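PDB 6OUX: threonine phosphate decarboxylase-like enzyme, which catalyses the pyridoxal phosphate-dependent decarboxylation of L-serine O-phosphate to ethanolamine O-phosphate, a building block of norcobamide cofactors. Local coordinates for residues 149-152 / 153-157; 160-163 / 164-168; 301-304 / 305-309; 376-379 / 380-383. All coordinates share one frame; numbering follows the deposited sequence.

Contact 1 (149-152 / 153-157); sequences LNER and DDYSF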
loop_
_atom_site.group_PDB
_atom_site.type_symbol
_atom_site.label_atom_id
_atom_site.label_comp_id
_atom_site.label_asym_id
_atom_site.label_seq_id
_atom_site.Cartn_x
_atom_site.Cartn_y
_atom_site.Cartn_z
ATOM N N LEU A 149 -24.941 7.760 -19.186
ATOM C CA LEU A 149 -24.669 9.110 -19.705
ATOM C C LEU A 149 -24.871 9.032 -21.210
ATOM O O LEU A 149 -24.545 8.031 -21.837
ATOM C CB LEU A 149 -23.227 9.525 -19.454
ATOM C CG LEU A 149 -22.795 10.107 -18.104
ATOM C CD1 LEU A 149 -23.913 10.412 -17.124
ATOM C CD2 LEU A 149 -21.603 9.389 -17.500
ATOM N N ASN A 150 -25.347 10.090 -21.812
ATOM C CA ASN A 150 -25.525 10.006 -23.228
ATOM C C ASN A 150 -24.482 10.831 -24.031
ATOM O O ASN A 150 -24.284 12.044 -23.808
ATOM C CB ASN A 150 -26.969 10.304 -23.509
ATOM C CG ASN A 150 -27.218 10.698 -24.919
ATOM O OD1 ASN A 150 -26.932 9.961 -25.905
ATOM N ND2 ASN A 150 -27.788 11.889 -25.042
ATOM N N GLU A 151 -23.834 10.128 -24.956
ATOM C CA GLU A 151 -22.859 10.717 -25.870
ATOM C C GLU A 151 -23.381 11.995 -26.564
ATOM O O GLU A 151 -22.662 12.980 -26.693
ATOM C CB GLU A 151 -22.407 9.677 -26.898
ATOM C CG GLU A 151 -21.204 10.133 -27.709
ATOM C CD GLU A 151 -21.502 11.013 -28.915
ATOM O OE1 GLU A 151 -22.666 11.028 -29.390
ATOM O OE2 GLU A 151 -20.546 11.671 -29.404
ATOM N N ARG A 152 -24.645 11.992 -26.957
ATOM C CA ARG A 152 -25.271 13.161 -27.632
ATOM C C ARG A 152 -25.316 14.409 -26.794
ATOM O O ARG A 152 -25.410 15.460 -27.363
ATOM C CB ARG A 152 -26.730 12.889 -28.116
ATOM C CG ARG A 152 -27.007 11.511 -28.704
ATOM C CD ARG A 152 -28.497 11.099 -28.798
ATOM N NE ARG A 152 -29.324 11.387 -27.601
ATOM C CZ ARG A 152 -30.003 12.518 -27.386
ATOM N NH1 ARG A 152 -29.964 13.506 -28.273
ATOM N NH2 ARG A 152 -30.702 12.675 -26.264
ATOM N N ASP A 153 -25.343 14.300 -25.458
ATOM C CA ASP A 153 -25.226 15.436 -24.570
ATOM C C ASP A 153 -23.788 15.609 -24.071
ATOM O O ASP A 153 -23.601 16.077 -22.988
ATOM C CB ASP A 153 -26.089 15.309 -23.279
ATOM C CG ASP A 153 -27.491 14.722 -23.504
ATOM O OD1 ASP A 153 -28.140 15.002 -24.519
ATOM O OD2 ASP A 153 -27.963 13.981 -22.591
ATOM N N ASP A 154 -22.787 15.194 -24.841
ATOM C CA ASP A 154 -21.391 15.304 -24.427
ATOM C C ASP A 154 -21.160 14.535 -23.114
ATOM O O ASP A 154 -20.264 14.893 -22.336
ATOM C CB ASP A 154 -20.973 16.800 -24.249
ATOM C CG ASP A 154 -20.661 17.511 -25.551
ATOM O OD1 ASP A 154 -20.312 16.868 -26.546
ATOM O OD2 ASP A 154 -20.729 18.771 -25.547
ATOM N N TYR A 155 -21.959 13.471 -22.864
ATOM C CA TYR A 155 -21.853 12.704 -21.625
ATOM C C TYR A 155 -22.116 13.546 -20.392
ATOM O O TYR A 155 -21.720 13.160 -19.290
ATOM C CB TYR A 155 -20.480 12.041 -21.491
ATOM C CG TYR A 155 -20.257 11.005 -22.586
ATOM C CD1 TYR A 155 -20.939 9.777 -22.567
ATOM C CD2 TYR A 155 -19.404 11.268 -23.637
ATOM C CE1 TYR A 155 -20.750 8.854 -23.529
ATOM C CE2 TYR A 155 -19.186 10.334 -24.602
ATOM C CZ TYR A 155 -19.887 9.127 -24.578
ATOM O OH TYR A 155 -19.655 8.182 -25.567
ATOM N N SER A 156 -22.848 14.633 -20.608
ATOM C CA SER A 156 -23.263 15.591 -19.580
ATOM C C SER A 156 -24.229 14.913 -18.652
ATOM O O SER A 156 -25.139 14.211 -19.091
ATOM C CB SER A 156 -23.997 16.762 -20.259
ATOM O OG SER A 156 -24.290 17.798 -19.377
ATOM N N PHE A 157 -23.992 15.119 -17.377
ATOM C CA PHE A 157 -24.754 14.493 -16.315
ATOM C C PHE A 157 -26.046 15.297 -16.109
ATOM O O PHE A 157 -26.024 16.463 -15.635
ATOM C CB PHE A 157 -23.881 14.534 -15.069
ATOM C CG PHE A 157 -24.456 13.827 -13.924
ATOM C CD1 PHE A 157 -24.372 12.454 -13.844
ATOM C CD2 PHE A 157 -25.129 14.536 -12.952
ATOM C CE1 PHE A 157 -24.939 11.787 -12.779
ATOM C CE2 PHE A 157 -25.689 13.896 -11.892
ATOM C CZ PHE A 157 -25.588 12.526 -11.790
HETATM O O HOH W 1 -26.179 12.390 -20.556
#
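The Tyr155 ring carries the CA of Glu151 on one face, a CH-pi contact 3.7 Å from CA to the ring centroid and 14° off the normal, while Leu149 CB meets its edge in plane at CD1. This is a tight turn: one 3-10 step at Glu151 and Arg152 runs into a type I' beta turn from Asp153 to Ser156, in the loop joining strand 143-148 to helix 159-169. Glu151 CB lies by the phenol end, and CG, anti to the backbone N (chi1 -169°), is carried toward it, to 3.3 Å from Tyr155 OH. The hydroxyl is hydrogen-bonded to Glu364 N, and the Glu151 carboxylate to Tyr322 OH. With a serine in place of Tyr155, Glu151 CA would probably lose the surface beneath it and Glu364 N its hydroxyl partner. Past the ring, Leu149 CD1 touches Phe157 CD1. Asn150 O accepts from Asp153 N and Tyr155 N, which approach from opposite faces of its carbonyl plane. Asp153 OD1 lies over one face of the Arg152 guanidinium, a long ion pair (3.9 Å, OD1 to NH2) with no N-H pointing at it. One water accepts from Asn150 N (2.7 Å) and donates to Asp153 OD2 and Ser156 O.

Contact 2 (160-163 / 164-168); sequences DKYC and QFIEN
Tyr162 and Ile166, one helical turn apart on helix 159-169, slant across each other: Ile166 CG1 sits over one face of the phenol ring, 3.8 Å from its centroid and displaced toward the rim. CE2 and CZ of Tyr162 both lie 3.6 Å from Ile166 CG1, and Ile166 CD1 continues along the ring to 3.7 Å from Tyr162 OH. Two torsions bring them together. Tyr162 swings CG anti to its backbone N (chi1 179°), which carries the ring forward along the helix, and Ile166 keeps CG1 beside its own N (chi1 -61°), where the ring passes. The Ile166 N-H closes the same turn on Tyr162 O with a nearly straight bond of 2.9 Å. Phe165 packs on Phe147, whose ring also meets Tyr162 edge-to-face. On another side the helix is charged: Asp160 and Glu167 both form salt bridges to Arg198, at the end of helix 189-198. Glu167 CG also lies against Cys163 O. The helix is therefore two-sided: CH-pi attraction joins Tyr162 to Ile166, and both pack on Val174 of strand 173-177 as apolar contacts, while the carboxylates on the other side probably tie it to helix 189-198 by charge.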
loop_
_atom_site.group_PDB
_atom_site.type_symbol
_atom_site.label_atom_id
_atom_site.label_comp_id
_atom_site.label_asym_id
_atom_site.label_seq_id
_atom_site.Cartn_x
_atom_site.Cartn_y
_atom_site.Cartn_z
ATOM N N ASP A 160 -31.499 16.134 -12.728
ATOM C CA ASP A 160 -32.895 15.809 -12.493
ATOM C C ASP A 160 -33.224 14.362 -12.847
ATOM O O ASP A 160 -33.929 13.659 -12.040
ATOM C CB ASP A 160 -33.783 16.774 -13.254
ATOM C CG ASP A 160 -35.265 16.494 -13.052
ATOM O OD1 ASP A 160 -35.841 16.881 -12.014
ATOM O OD2 ASP A 160 -35.863 15.873 -13.940
ATOM N N LYS A 161 -32.764 13.901 -14.034
ATOM C CA LYS A 161 -33.087 12.539 -14.465
ATOM C C LYS A 161 -32.401 11.544 -13.609
ATOM O O LYS A 161 -32.936 10.485 -13.331
ATOM C CB LYS A 161 -32.750 12.264 -15.938
ATOM C CG LYS A 161 -33.709 12.963 -16.878
ATOM C CD LYS A 161 -33.284 12.888 -18.333
ATOM C CE LYS A 161 -34.166 13.809 -19.185
ATOM N NZ LYS A 161 -33.777 13.683 -20.612
ATOM N N TYR A 162 -31.188 11.862 -13.240
ATOM C CA TYR A 162 -30.426 11.009 -12.352
ATOM C C TYR A 162 -31.160 10.838 -11.014
ATOM O O TYR A 162 -31.318 9.731 -10.556
ATOM C CB TYR A 162 -29.099 11.625 -12.105
ATOM C CG TYR A 162 -28.261 10.808 -11.163
ATOM C CD1 TYR A 162 -27.652 9.623 -11.593
ATOM C CD2 TYR A 162 -28.102 11.198 -9.869
ATOM C CE1 TYR A 162 -26.866 8.887 -10.741
ATOM C CE2 TYR A 162 -27.329 10.459 -8.991
ATOM C CZ TYR A 162 -26.745 9.308 -9.412
ATOM O OH TYR A 162 -26.003 8.580 -8.526
ATOM N N CYS A 163 -31.609 11.939 -10.420
ATOM C CA CYS A 163 -32.338 11.884 -9.172
ATOM C C CYS A 163 -33.606 11.026 -9.269
ATOM O O CYS A 163 -33.892 10.256 -8.378
ATOM C CB CYS A 163 -32.704 13.277 -8.725
ATOM S SG CYS A 163 -31.286 14.128 -8.040
ATOM N N GLN A 164 -34.358 11.179 -10.353
ATOM C CA GLN A 164 -35.542 10.376 -10.535
ATOM C C GLN A 164 -35.207 8.860 -10.655
ATOM O O GLN A 164 -35.897 8.004 -10.113
ATOM C CB GLN A 164 -36.285 10.852 -11.773
ATOM C CG GLN A 164 -37.600 10.154 -11.944
ATOM C CD GLN A 164 -38.501 10.368 -10.727
ATOM O OE1 GLN A 164 -38.803 9.428 -9.977
ATOM N NE2 GLN A 164 -38.868 11.593 -10.488
ATOM N N PHE A 165 -34.124 8.565 -11.368
ATOM C CA PHE A 165 -33.585 7.244 -11.476
ATOM C C PHE A 165 -33.240 6.675 -10.076
ATOM O O PHE A 165 -33.600 5.522 -9.764
ATOM C CB PHE A 165 -32.343 7.257 -12.372
ATOM C CG PHE A 165 -31.638 5.954 -12.435
ATOM C CD1 PHE A 165 -32.188 4.899 -13.154
ATOM C CD2 PHE A 165 -30.454 5.757 -11.761
ATOM C CE1 PHE A 165 -31.552 3.659 -13.193
ATOM C CE2 PHE A 165 -29.794 4.535 -11.802
ATOM C CZ PHE A 165 -30.343 3.484 -12.522
ATOM N N ILE A 166 -32.520 7.467 -9.278
ATOM C CA ILE A 166 -32.186 7.060 -7.909
ATOM C C ILE A 166 -33.484 6.876 -7.036
ATOM O O ILE A 166 -33.595 5.932 -6.243
ATOM C CB ILE A 166 -31.167 8.036 -7.233
ATOM C CG1 ILE A 166 -29.841 8.083 -8.010
ATOM C CG2 ILE A 166 -30.892 7.603 -5.781
ATOM C CD1 ILE A 166 -29.204 6.743 -8.248
ATOM N N GLU A 167 -34.437 7.755 -7.186
ATOM C CA GLU A 167 -35.707 7.599 -6.448
ATOM C C GLU A 167 -36.407 6.294 -6.845
ATOM O O GLU A 167 -36.820 5.507 -5.981
ATOM C CB GLU A 167 -36.596 8.811 -6.687
ATOM C CG GLU A 167 -36.173 10.018 -5.879
ATOM C CD GLU A 167 -36.766 11.315 -6.408
ATOM O OE1 GLU A 167 -37.392 11.287 -7.502
ATOM O OE2 GLU A 167 -36.570 12.378 -5.756
ATOM N N ASN A 168 -36.495 6.031 -8.143
ATOM C CA ASN A 168 -37.063 4.760 -8.624
ATOM C C ASN A 168 -36.334 3.509 -8.128
ATOM O O ASN A 168 -36.939 2.522 -7.690
ATOM C CB ASN A 168 -37.032 4.751 -10.147
ATOM C CG ASN A 168 -37.938 5.792 -10.747
ATOM O OD1 ASN A 168 -38.706 6.461 -10.057
ATOM N ND2 ASN A 168 -37.866 5.923 -12.032
#

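Contact 3 (301-304 / 305-309); sequences QYIK and EMCRF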
loop_
_atom_site.group_PDB
_atom_site.type_symbol
_atom_site.label_atom_id
_atom_site.label_comp_id
_atom_site.label_asym_id
_atom_site.label_seq_id
_atom_site.Cartn_x
_atom_site.Cartn_y
_atom_site.Cartn_z
ATOM N N GLN A 301 -1.117 26.929 -13.357
ATOM C CA GLN A 301 -0.342 26.820 -14.565
ATOM C C GLN A 301 -0.792 25.659 -15.411
ATOM O O GLN A 301 -0.929 25.782 -16.653
ATOM C CB GLN A 301 1.135 26.674 -14.168
ATOM C CG GLN A 301 2.148 26.414 -15.247
ATOM C CD GLN A 301 3.549 26.273 -14.666
ATOM O OE1 GLN A 301 3.731 25.812 -13.517
ATOM N NE2 GLN A 301 4.529 26.623 -15.443
ATOM N N TYR A 302 -0.992 24.508 -14.767
ATOM C CA TYR A 302 -1.496 23.333 -15.454
ATOM C C TYR A 302 -2.928 23.522 -16.033
ATOM O O TYR A 302 -3.194 23.104 -17.161
ATOM C CB TYR A 302 -1.454 22.097 -14.562
ATOM C CG TYR A 302 -1.777 20.831 -15.325
ATOM C CD1 TYR A 302 -0.946 20.295 -16.260
ATOM C CD2 TYR A 302 -2.982 20.205 -15.128
ATOM C CE1 TYR A 302 -1.279 19.138 -16.967
ATOM C CE2 TYR A 302 -3.325 19.057 -15.825
ATOM C CZ TYR A 302 -2.453 18.505 -16.707
ATOM O OH TYR A 302 -2.872 17.371 -17.361
ATOM N N ILE A 303 -3.841 24.110 -15.288
ATOM C CA ILE A 303 -5.156 24.391 -15.855
ATOM C C ILE A 303 -5.041 25.315 -17.086
ATOM O O ILE A 303 -5.740 25.088 -18.132
ATOM C CB ILE A 303 -6.063 25.047 -14.822
ATOM C CG1 ILE A 303 -6.406 24.063 -13.721
ATOM C CG2 ILE A 303 -7.313 25.686 -15.421
ATOM C CD1 ILE A 303 -7.094 24.716 -12.545
ATOM N N LYS A 304 -4.164 26.316 -17.013
ATOM C CA LYS A 304 -4.000 27.238 -18.153
ATOM C C LYS A 304 -3.462 26.493 -19.347
ATOM O O LYS A 304 -3.950 26.673 -20.464
ATOM C CB LYS A 304 -3.170 28.478 -17.828
ATOM C CG LYS A 304 -3.905 29.442 -16.897
ATOM C CD LYS A 304 -3.035 30.641 -16.499
ATOM C CE LYS A 304 -3.667 31.317 -15.275
ATOM N NZ LYS A 304 -2.745 32.255 -14.602
ATOM N N GLU A 305 -2.524 25.568 -19.130
ATOM C CA GLU A 305 -2.076 24.799 -20.224
ATOM C C GLU A 305 -3.149 23.840 -20.796
ATOM O O GLU A 305 -3.182 23.695 -22.011
ATOM C CB GLU A 305 -0.773 24.059 -19.849
ATOM C CG GLU A 305 -0.155 23.168 -20.881
ATOM C CD GLU A 305 -0.026 23.783 -22.275
ATOM O OE1 GLU A 305 0.285 25.012 -22.319
ATOM O OE2 GLU A 305 -0.248 23.022 -23.305
ATOM N N MET A 306 -3.887 23.121 -19.938
ATOM C CA MET A 306 -4.981 22.251 -20.370
ATOM C C MET A 306 -5.956 23.032 -21.263
ATOM O O MET A 306 -6.466 22.478 -22.247
ATOM C CB MET A 306 -5.798 21.709 -19.189
ATOM C CG MET A 306 -5.257 20.449 -18.532
ATOM S SD MET A 306 -5.072 18.981 -19.556
ATOM C CE MET A 306 -6.345 18.907 -20.570
ATOM N N CYS A 307 -6.316 24.228 -20.850
ATOM C CA CYS A 307 -7.187 25.087 -21.674
ATOM C C CYS A 307 -6.561 25.317 -23.052
ATOM O O CYS A 307 -7.216 25.157 -24.064
ATOM C CB CYS A 307 -7.475 26.374 -20.975
ATOM S SG CYS A 307 -8.566 26.206 -19.550
ATOM N N ARG A 308 -5.265 25.602 -23.083
ATOM C CA ARG A 308 -4.563 25.812 -24.357
ATOM C C ARG A 308 -4.497 24.559 -25.235
ATOM O O ARG A 308 -4.726 24.621 -26.429
ATOM C CB ARG A 308 -3.192 26.387 -24.069
ATOM C CG ARG A 308 -2.447 26.919 -25.265
ATOM C CD ARG A 308 -0.930 26.820 -25.039
ATOM N NE ARG A 308 -0.368 26.365 -26.309
ATOM C CZ ARG A 308 -0.027 25.122 -26.661
ATOM N NH1 ARG A 308 0.438 24.940 -27.893
ATOM N NH2 ARG A 308 -0.048 24.092 -25.823
ATOM N N PHE A 309 -4.171 23.423 -24.628
ATOM C CA PHE A 309 -4.214 22.182 -25.267
ATOM C C PHE A 309 -5.628 21.877 -25.877
ATOM O O PHE A 309 -5.714 21.464 -27.048
ATOM C CB PHE A 309 -3.799 21.103 -24.248
ATOM C CG PHE A 309 -3.647 19.726 -24.798
ATOM C CD1 PHE A 309 -2.997 19.478 -26.008
ATOM C CD2 PHE A 309 -4.032 18.626 -24.023
ATOM C CE1 PHE A 309 -2.831 18.186 -26.465
ATOM C CE2 PHE A 309 -3.816 17.338 -24.464
ATOM C CZ PHE A 309 -3.214 17.119 -25.675
#
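Tyr302 lies alongside Met306, both side chains pointing the same way from helix 289-314, in a Met-aromatic contact one turn apart. Met306 CG approaches the ring obliquely and off-centre, 4.1 Å from its centroid, with CE2 of Tyr302 its nearest ring carbon at 3.6 Å. The thioether follows toward the phenol end, where Met306 SD comes 3.5 Å from Tyr302 OH. Bends at chi2 (-59°) and chi3 fold the methionine chain and keep the sulfur beside the ring. The hydroxyl is hydrogen-bonded to Gly372 O, and Phe214, Pro53 and Tyr54 also pack against Tyr302, which ties this buried side of the helix to neighbouring loops and to helix 53-68. A leucine in place of Tyr302 would probably leave Met306 SD without its aromatic neighbour and Gly372 O without the phenol. Beneath the pair, Met306 N bonds to Tyr302 O at 2.9 Å, nearly straight at 173°. On a further side of the helix, Ile303 CG2 touches Cys307 SG more loosely, at 4.3 Å. Glu305, bent at chi2, offers OE2 to Arg308 NH2, and OE2 also accepts from Asn378 ND2 of helix 375-388, so two donors grip it in a buried spot. The salt bridge is short, 2.7 Å from Arg308 NH2 to Glu305 OE2, which uses its syn lone pair and lies in the guanidinium plane.

Contact 4 (376-379 / 380-383); sequences EENN and CIVM
Four successive i to i+4 bonds, from Cys380 N to Glu376 O through Met383 N to Asn379 O, make this a regular alpha-helical stretch of helix 375-388, near the C-terminus. The first is the longest, at 3.2 Å from Cys380 N to Glu376 O, and the last the shortest, at 2.9 Å from Met383 N to Asn379 O. Side chains meet mostly over the carbonyls. Ile381 places CG1 3.4 Å from Glu377 O, and Val382 brings CG2 to 3.3 Å from Asn378 O; in each case that branch stands beside its own backbone N (Ile381 chi1 -66°), hence near the carbonyl of the preceding turn. These two residues face different neighbours: Ile381 rests on Ile45 of strand 45-46, and Val382 on Phe309 and Ala312 of helix 289-314. Buried Asn378 spends its amide outside the stretch, on Glu305 and, through OD1, on Arg373 N, so both polar ends are satisfied and the rotation of the group is fixed. On the more exposed side, Asn379 and Met383 slant across one another. The methionine runs extended beyond CG, with CG passing 3.6 Å from Asn379 O and the sulfur ending beside the amide, Met383 SD 3.7 Å from Asn379 ND2.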
loop_
_atom_site.group_PDB
_atom_site.type_symbol
_atom_site.label_atom_id
_atom_site.label_comp_id
_atom_site.label_asym_id
_atom_site.label_seq_id
_atom_site.Cartn_x
_atom_site.Cartn_y
_atom_site.Cartn_z
ATOM N N GLU A 376 5.258 21.816 -24.217
ATOM C CA GLU A 376 6.052 21.262 -25.314
ATOM C C GLU A 376 5.501 19.908 -25.772
ATOM O O GLU A 376 5.353 19.644 -26.956
ATOM C CB GLU A 376 7.524 21.099 -24.893
ATOM C CG GLU A 376 8.464 22.028 -25.662
ATOM C CD GLU A 376 9.713 22.368 -24.857
ATOM O OE1 GLU A 376 10.820 21.892 -25.237
ATOM O OE2 GLU A 376 9.569 23.115 -23.843
ATOM N N GLU A 377 5.175 19.072 -24.799
ATOM C CA GLU A 377 4.635 17.764 -25.098
ATOM C C GLU A 377 3.255 17.889 -25.744
ATOM O O GLU A 377 2.961 17.156 -26.708
ATOM C CB GLU A 377 4.641 16.896 -23.850
ATOM C CG GLU A 377 6.058 16.511 -23.437
ATOM C CD GLU A 377 6.111 15.619 -22.243
ATOM O OE1 GLU A 377 6.954 14.747 -22.169
ATOM O OE2 GLU A 377 5.360 15.854 -21.313
ATOM N N ASN A 378 2.397 18.771 -25.249
ATOM C CA ASN A 378 1.102 18.952 -25.864
ATOM C C ASN A 378 1.247 19.358 -27.303
ATOM O O ASN A 378 0.505 18.873 -28.133
ATOM C CB ASN A 378 0.204 19.942 -25.107
ATOM C CG ASN A 378 -0.230 19.394 -23.719
ATOM O OD1 ASN A 378 -0.155 18.188 -23.488
ATOM N ND2 ASN A 378 -0.536 20.261 -22.808
ATOM N N ASN A 379 2.221 20.227 -27.616
ATOM C CA ASN A 379 2.370 20.694 -28.992
ATOM C C ASN A 379 2.692 19.504 -29.895
ATOM O O ASN A 379 2.120 19.392 -30.976
ATOM C CB ASN A 379 3.452 21.787 -29.044
ATOM C CG ASN A 379 3.491 22.529 -30.371
ATOM O OD1 ASN A 379 2.496 23.115 -30.818
ATOM N ND2 ASN A 379 4.678 22.527 -31.019
ATOM N N CYS A 380 3.576 18.618 -29.431
ATOM C CA CYS A 380 3.952 17.415 -30.160
ATOM C C CYS A 380 2.742 16.489 -30.425
ATOM O O CYS A 380 2.548 15.943 -31.506
ATOM C CB CYS A 380 5.018 16.612 -29.380
ATOM S SG CYS A 380 6.650 17.431 -29.315
ATOM N N ILE A 381 1.920 16.338 -29.420
ATOM C CA ILE A 381 0.707 15.556 -29.576
ATOM C C ILE A 381 -0.209 16.171 -30.631
ATOM O O ILE A 381 -0.740 15.467 -31.481
ATOM C CB ILE A 381 -0.007 15.412 -28.213
ATOM C CG1 ILE A 381 0.837 14.601 -27.262
ATOM C CG2 ILE A 381 -1.325 14.725 -28.419
ATOM C CD1 ILE A 381 0.363 14.620 -25.825
ATOM N N VAL A 382 -0.434 17.469 -30.560
ATOM C CA VAL A 382 -1.350 18.098 -31.472
ATOM C C VAL A 382 -0.811 17.933 -32.941
ATOM O O VAL A 382 -1.565 17.644 -33.898
ATOM C CB VAL A 382 -1.544 19.603 -31.155
ATOM C CG1 VAL A 382 -2.412 20.227 -32.248
ATOM C CG2 VAL A 382 -2.202 19.805 -29.794
ATOM N N MET A 383 0.482 18.185 -33.076
ATOM C CA MET A 383 1.173 18.062 -34.366
ATOM C C MET A 383 1.036 16.662 -34.922
ATOM O O MET A 383 0.593 16.508 -36.052
ATOM C CB MET A 383 2.656 18.493 -34.264
ATOM C CG MET A 383 2.829 20.004 -34.448
ATOM S SD MET A 383 4.509 20.718 -34.256
ATOM C CE MET A 383 4.178 22.240 -35.148
#

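How the contacts relate
All four contacts are local, closed by backbone bonds within a turn. Contact 3 is the most buried, with four of its eight touching residues buried and its centre about 17 Å from that of the chain; contact 2 lies farthest out, at about 25 Å. Contacts 1 and 2 follow one another at an edge of the seven-stranded sheet and meet where Phe157 packs on Tyr162. Contacts 3 and 4 lie on two helices joined by a polar bond and by Phe309. Contact 1 alone lies outside an alpha helix, a 3-10 step and beta turn bridged by a water. Contacts 2 and 3 each set an aromatic ring against an aliphatic or thioether chain, whereas contact 4 has no aromatic residue.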